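RNA-binding protein Lsm (Halobacterium salinarum R1, PDB 6TFL) probably binds RNA as a seven-subunit Lsm assembly, with sites for uridine and calcium ions. Local coordinates at residues A[8-21]-A[30-44]. Numbering follows the deposited sequence.
With CA (calcium ion), chain P; URI (uridine), chain Q.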
loop_
_atom_site.group_PDB
_atom_site.type_symbol
_atom_site.label_atom_id
_atom_site.label_comp_id
_atom_site.label_asym_id
_atom_site.label_seq_id
_atom_site.Cartn_x
_atom_site.Cartn_y
_atom_site.Cartn_z
ATOM N N LEU A 8 -14.008 -2.645 -14.338
ATOM C CA LEU A 8 -13.962 -1.332 -14.973
ATOM C C LEU A 8 -14.875 -1.271 -16.196
ATOM O O LEU A 8 -15.359 -0.189 -16.553
ATOM C CB LEU A 8 -12.524 -0.959 -15.352
ATOM C CG LEU A 8 -11.496 -0.740 -14.216
ATOM C CD1 LEU A 8 -10.194 -0.124 -14.728
ATOM C CD2 LEU A 8 -12.065 0.106 -13.089
ATOM N N ASP A 9 -15.136 -2.411 -16.844
ATOM C CA ASP A 9 -16.072 -2.414 -17.964
ATOM C C ASP A 9 -17.517 -2.281 -17.480
ATOM O O ASP A 9 -18.345 -1.647 -18.142
ATOM C CB ASP A 9 -15.890 -3.680 -18.798
ATOM C CG ASP A 9 -14.852 -3.511 -19.907
ATOM O OD1 ASP A 9 -14.289 -2.398 -20.058
ATOM O OD2 ASP A 9 -14.608 -4.497 -20.643
ATOM N N VAL A 10 -17.836 -2.849 -16.317
ATOM C CA VAL A 10 -19.154 -2.628 -15.738
ATOM C C VAL A 10 -19.324 -1.160 -15.359
ATOM O O VAL A 10 -20.411 -0.591 -15.500
ATOM C CB VAL A 10 -19.363 -3.572 -14.538
ATOM C CG1 VAL A 10 -20.683 -3.287 -13.836
ATOM C CG2 VAL A 10 -19.275 -5.040 -14.982
ATOM N N LEU A 11 -18.254 -0.520 -14.876
ATOM C CA LEU A 11 -18.315 0.910 -14.573
ATOM C C LEU A 11 -18.529 1.743 -15.837
ATOM O O LEU A 11 -19.275 2.727 -15.819
ATOM C CB LEU A 11 -17.040 1.367 -13.867
ATOM C CG LEU A 11 -16.834 0.938 -12.414
ATOM C CD1 LEU A 11 -15.579 1.629 -11.822
ATOM C CD2 LEU A 11 -18.071 1.221 -11.585
ATOM N N GLU A 12 -17.868 1.380 -16.936
ATOM C CA GLU A 12 -18.135 2.052 -18.199
ATOM C C GLU A 12 -19.617 1.997 -18.535
ATOM O O GLU A 12 -20.239 3.026 -18.823
ATOM C CB GLU A 12 -17.307 1.421 -19.317
ATOM C CG GLU A 12 -17.330 2.200 -20.614
ATOM C CD GLU A 12 -16.678 3.586 -20.513
ATOM O OE1 GLU A 12 -15.726 3.759 -19.710
ATOM O OE2 GLU A 12 -17.102 4.507 -21.250
ATOM N N GLU A 13 -20.213 0.807 -18.474
ATOM C CA GLU A 13 -21.609 0.695 -18.874
ATOM C C GLU A 13 -22.582 1.152 -17.796
ATOM O O GLU A 13 -23.787 1.162 -18.046
ATOM C CB GLU A 13 -21.922 -0.735 -19.315
ATOM C CG GLU A 13 -21.517 -1.798 -18.334
ATOM C CD GLU A 13 -21.457 -3.192 -18.957
ATOM O OE1 GLU A 13 -20.859 -3.318 -20.055
ATOM O OE2 GLU A 13 -22.002 -4.146 -18.344
ATOM N N SER A 14 -22.104 1.568 -16.627
ATOM C CA SER A 14 -22.955 2.241 -15.657
ATOM C C SER A 14 -22.813 3.753 -15.693
ATOM O O SER A 14 -23.409 4.426 -14.852
ATOM C CB SER A 14 -22.669 1.750 -14.233
ATOM O OG SER A 14 -22.464 0.348 -14.198
ATOM N N LEU A 15 -22.045 4.303 -16.634
ATOM C CA LEU A 15 -21.936 5.753 -16.741
ATOM C C LEU A 15 -23.297 6.361 -17.045
ATOM O O LEU A 15 -24.099 5.787 -17.785
ATOM C CB LEU A 15 -20.935 6.146 -17.831
ATOM C CG LEU A 15 -19.448 5.951 -17.503
ATOM C CD1 LEU A 15 -18.586 6.026 -18.761
ATOM C CD2 LEU A 15 -18.991 6.964 -16.461
ATOM N N GLU A 16 -23.555 7.532 -16.465
ATOM C CA GLU A 16 -24.802 8.289 -16.577
ATOM C C GLU A 16 -25.963 7.613 -15.850
ATOM O O GLU A 16 -27.080 8.143 -15.878
ATOM C CB GLU A 16 -25.205 8.571 -18.040
ATOM C CG GLU A 16 -24.062 9.114 -18.908
ATOM C CD GLU A 16 -24.447 10.324 -19.774
ATOM O OE1 GLU A 16 -23.533 11.077 -20.192
ATOM O OE2 GLU A 16 -25.652 10.519 -20.056
ATOM N N GLU A 17 -25.737 6.486 -15.177
ATOM C CA GLU A 17 -26.751 5.815 -14.371
ATOM C C GLU A 17 -26.430 5.949 -12.888
ATOM O O GLU A 17 -25.328 6.344 -12.490
ATOM C CB GLU A 17 -26.874 4.330 -14.746
ATOM C CG GLU A 17 -27.347 4.086 -16.177
ATOM C CD GLU A 17 -26.691 2.865 -16.807
ATOM O OE1 GLU A 17 -26.668 1.786 -16.169
ATOM O OE2 GLU A 17 -26.195 2.985 -17.949
ATOM N N THR A 18 -27.411 5.584 -12.067
ATOM C CA THR A 18 -27.302 5.745 -10.629
ATOM C C THR A 18 -26.619 4.533 -10.005
ATOM O O THR A 18 -26.845 3.394 -10.424
ATOM C CB THR A 18 -28.684 5.972 -10.020
ATOM O OG1 THR A 18 -29.209 7.198 -10.536
ATOM C CG2 THR A 18 -28.593 6.099 -8.517
ATOM N N VAL A 19 -25.739 4.797 -9.031
ATOM C CA VAL A 19 -24.932 3.779 -8.368
ATOM C C VAL A 19 -24.821 4.151 -6.898
ATOM O O VAL A 19 -25.018 5.305 -6.510
ATOM C CB VAL A 19 -23.504 3.634 -8.968
ATOM C CG1 VAL A 19 -23.549 3.298 -10.456
ATOM C CG2 VAL A 19 -22.683 4.892 -8.719
ATOM N N THR A 20 -24.504 3.156 -6.075
ATOM C CA THR A 20 -24.179 3.393 -4.673
ATOM C C THR A 20 -22.763 2.910 -4.403
ATOM O O THR A 20 -22.402 1.779 -4.750
ATOM C CB THR A 20 -25.175 2.720 -3.729
ATOM O OG1 THR A 20 -26.457 3.315 -3.930
ATOM C CG2 THR A 20 -24.780 2.945 -2.276
ATOM N N VAL A 21 -21.966 3.793 -3.821
ATOM C CA VAL A 21 -20.588 3.520 -3.447
ATOM C C VAL A 21 -20.511 3.489 -1.934
ATOM O O VAL A 21 -20.950 4.434 -1.268
ATOM C CB VAL A 21 -19.641 4.588 -4.010
ATOM C CG1 VAL A 21 -18.200 4.238 -3.673
ATOM C CG2 VAL A 21 -19.837 4.708 -5.501
ATOM N N THR A 30 -24.792 7.892 -2.987
ATOM C CA THR A 30 -25.654 7.503 -4.090
ATOM C C THR A 30 -25.794 8.680 -5.035
ATOM O O THR A 30 -26.045 9.805 -4.598
ATOM C CB THR A 30 -27.023 7.042 -3.586
ATOM O OG1 THR A 30 -26.831 5.913 -2.735
ATOM C CG2 THR A 30 -27.904 6.609 -4.732
ATOM N N GLY A 31 -25.618 8.414 -6.320
ATOM C CA GLY A 31 -25.728 9.442 -7.334
ATOM C C GLY A 31 -25.400 8.836 -8.676
ATOM O O GLY A 31 -25.167 7.628 -8.802
ATOM N N VAL A 32 -25.385 9.692 -9.683
ATOM C CA VAL A 32 -25.095 9.255 -11.040
ATOM C C VAL A 32 -23.587 9.144 -11.204
ATOM O O VAL A 32 -22.845 10.088 -10.904
ATOM C CB VAL A 32 -25.704 10.232 -12.064
ATOM C CG1 VAL A 32 -25.267 9.883 -13.467
ATOM C CG2 VAL A 32 -27.206 10.213 -11.966
ATOM N N LEU A 33 -23.126 7.996 -11.689
ATOM C CA LEU A 33 -21.717 7.835 -12.017
ATOM C C LEU A 33 -21.413 8.589 -13.312
ATOM O O LEU A 33 -21.964 8.251 -14.370
ATOM C CB LEU A 33 -21.366 6.352 -12.148
ATOM C CG LEU A 33 -19.932 6.049 -12.577
ATOM C CD1 LEU A 33 -18.997 6.200 -11.388
ATOM C CD2 LEU A 33 -19.831 4.653 -13.195
ATOM N N THR A 34 -20.548 9.614 -13.232
ATOM C CA THR A 34 -20.149 10.371 -14.418
ATOM C C THR A 34 -18.678 10.210 -14.783
ATOM O O THR A 34 -18.246 10.774 -15.797
ATOM C CB THR A 34 -20.468 11.872 -14.258
ATOM O OG1 THR A 34 -19.680 12.434 -13.202
ATOM C CG2 THR A 34 -21.958 12.097 -13.963
ATOM N N GLY A 35 -17.891 9.476 -14.003
ATOM C CA GLY A 35 -16.539 9.167 -14.425
ATOM C C GLY A 35 -15.848 8.243 -13.443
ATOM O O GLY A 35 -16.270 8.081 -12.292
ATOM N N TYR A 36 -14.758 7.654 -13.919
ATOM C CA TYR A 36 -13.922 6.794 -13.104
ATOM C C TYR A 36 -12.561 6.705 -13.782
ATOM O O TYR A 36 -12.381 7.165 -14.916
ATOM C CB TYR A 36 -14.554 5.406 -12.925
ATOM C CG TYR A 36 -14.581 4.644 -14.207
ATOM C CD1 TYR A 36 -15.593 4.865 -15.136
ATOM C CD2 TYR A 36 -13.586 3.733 -14.514
ATOM C CE1 TYR A 36 -15.615 4.188 -16.329
ATOM C CE2 TYR A 36 -13.594 3.053 -15.707
ATOM C CZ TYR A 36 -14.609 3.284 -16.612
ATOM O OH TYR A 36 -14.629 2.609 -17.807
ATOM N N ASP A 37 -11.602 6.097 -13.079
ATOM C CA ASP A 37 -10.302 5.813 -13.671
ATOM C C ASP A 37 -9.797 4.447 -13.204
ATOM O O ASP A 37 -10.447 3.751 -12.424
ATOM C CB ASP A 37 -9.302 6.934 -13.360
ATOM C CG ASP A 37 -9.041 7.101 -11.872
ATOM O OD1 ASP A 37 -9.062 6.089 -11.117
ATOM O OD2 ASP A 37 -8.796 8.265 -11.459
ATOM N N GLN A 38 -8.601 4.093 -13.669
ATOM C CA GLN A 38 -7.988 2.796 -13.407
ATOM C C GLN A 38 -7.791 2.504 -11.929
ATOM O O GLN A 38 -7.690 1.332 -11.562
ATOM C CB GLN A 38 -6.639 2.717 -14.118
ATOM C CG GLN A 38 -6.591 3.559 -15.398
ATOM C CD GLN A 38 -6.228 5.033 -15.147
ATOM O OE1 GLN A 38 -5.406 5.348 -14.274
ATOM N NE2 GLN A 38 -6.848 5.937 -15.910
ATOM N N HIS A 39 -7.703 3.514 -11.070
ATOM C CA HIS A 39 -7.599 3.237 -9.640
ATOM C C HIS A 39 -8.948 2.992 -8.989
ATOM O O HIS A 39 -9.000 2.726 -7.781
ATOM C CB HIS A 39 -6.932 4.393 -8.901
ATOM C CG HIS A 39 -5.669 4.869 -9.538
ATOM N ND1 HIS A 39 -4.502 4.138 -9.511
ATOM C CD2 HIS A 39 -5.386 6.010 -10.211
ATOM C CE1 HIS A 39 -3.554 4.808 -10.145
ATOM N NE2 HIS A 39 -4.066 5.945 -10.583
ATOM N N MET A 40 -10.031 3.099 -9.755
ATOM C CA MET A 40 -11.394 3.098 -9.251
ATOM C C MET A 40 -11.699 4.339 -8.420
ATOM O O MET A 40 -12.596 4.304 -7.571
ATOM C CB MET A 40 -11.728 1.826 -8.452
ATOM C CG MET A 40 -13.069 1.223 -8.819
ATOM S SD MET A 40 -13.542 -0.231 -7.829
ATOM C CE MET A 40 -12.818 -1.532 -8.824
ATOM N N ASN A 41 -10.979 5.442 -8.643
ATOM C CA ASN A 41 -11.546 6.744 -8.315
ATOM C C ASN A 41 -12.834 6.891 -9.110
ATOM O O ASN A 41 -12.879 6.531 -10.288
ATOM C CB ASN A 41 -10.600 7.887 -8.679
ATOM C CG ASN A 41 -9.200 7.750 -8.077
ATOM O OD1 ASN A 41 -9.001 7.143 -7.025
ATOM N ND2 ASN A 41 -8.224 8.355 -8.750
ATOM N N VAL A 42 -13.894 7.378 -8.468
ATOM C CA VAL A 42 -15.157 7.595 -9.158
ATOM C C VAL A 42 -15.594 9.037 -8.937
ATOM O O VAL A 42 -15.214 9.687 -7.955
ATOM C CB VAL A 42 -16.271 6.610 -8.706
ATOM C CG1 VAL A 42 -15.906 5.177 -9.061
ATOM C CG2 VAL A 42 -16.548 6.723 -7.208
ATOM N N VAL A 43 -16.388 9.543 -9.884
ATOM C CA VAL A 43 -17.106 10.803 -9.736
ATOM C C VAL A 43 -18.598 10.487 -9.641
ATOM O O VAL A 43 -19.162 9.839 -10.533
ATOM C CB VAL A 43 -16.817 11.760 -10.903
ATOM C CG1 VAL A 43 -17.367 13.150 -10.600
ATOM C CG2 VAL A 43 -15.327 11.811 -11.200
ATOM N N ILE A 44 -19.235 10.941 -8.562
ATOM C CA ILE A 44 -20.646 10.682 -8.286
ATOM C C ILE A 44 -21.366 12.024 -8.216
ATOM O O ILE A 44 -20.956 12.910 -7.456
ATOM C CB ILE A 44 -20.838 9.904 -6.967
ATOM C CG1 ILE A 44 -20.017 8.620 -6.944
ATOM C CG2 ILE A 44 -22.283 9.576 -6.760
ATOM C CD1 ILE A 44 -20.394 7.644 -8.013
HETATM CA CA CA P . -25.480 0.984 -19.780
HETATM N N1 URI Q . -4.610 5.402 -5.850
HETATM C C2 URI Q . -5.899 5.899 -5.779
HETATM N N3 URI Q . -6.093 7.103 -6.402
HETATM C C4 URI Q . -5.161 7.848 -7.081
HETATM C C5 URI Q . -3.850 7.267 -7.123
HETATM C C6 URI Q . -3.625 6.086 -6.526
HETATM O O2 URI Q . -6.810 5.319 -5.199
HETATM O O4 URI Q . -5.526 8.913 -7.589
HETATM C "C1'" URI Q . -4.420 4.098 -5.197
HETATM C "C2'" URI Q . -4.515 2.916 -6.150
HETATM C "C3'" URI Q . -3.821 1.832 -5.334
HETATM C "C4'" URI Q . -2.697 2.608 -4.645
HETATM O "O2'" URI Q . -5.850 2.633 -6.510
HETATM O "O3'" URI Q . -4.726 1.322 -4.355
HETATM O "O4'" URI Q . -3.129 4.005 -4.620
HETATM C "C5'" URI Q . -1.354 2.489 -5.325
HETATM O "O5'" URI Q . -0.918 1.131 -5.388
HETATM O O HOH W 1 -26.294 -0.493 -17.763
#
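E12 OE1 is gripped twice: the Y36 hydroxyl donates to it from OH over a very short 2.5 Å, as does the backbone N of M3 of a neighbouring subunit, by a second bond. The phenol approaches with its ring plane 63° from the carboxylate. E12 reaches it with CG anti to the backbone N (chi1 -170°) and a bend at chi2, while Y36, with CG between N and C (chi1 68°), raises its ring against the helix. Tyrosine offers both that hydroxyl and a flat face: L11 CB sits over its centre, a CH-pi contact 3.9 Å from the centroid. The branched leucine also meets M40 CG with CD1 and L33 CD2 with CD2. L15 CD2 lies at the ring edge, 4.2 Å from Y36 CD1.

Within the type II turn S14–E17, E16 N donates to L33 O (2.7 Å) and L33 N to E17 O. E13 O, just before the turn, and E17 OE2, its last residue, bind a calcium ion with a water. V19 and G31 then exchange two backbone bonds; G31, at the chain's corner, has no side chain, and its CA lies 3.5 Å from I44 CG2. Beta-branched V19 turns CG2 to I44 CD1 (3.6 Å), and on the other face T20 OG1 and T30 OG1 share a 2.9 Å bond. An N-terminal helix over a strongly bent antiparallel sheet is the Sm fold; its 37–41 loop carries H39 and N41 to uridine.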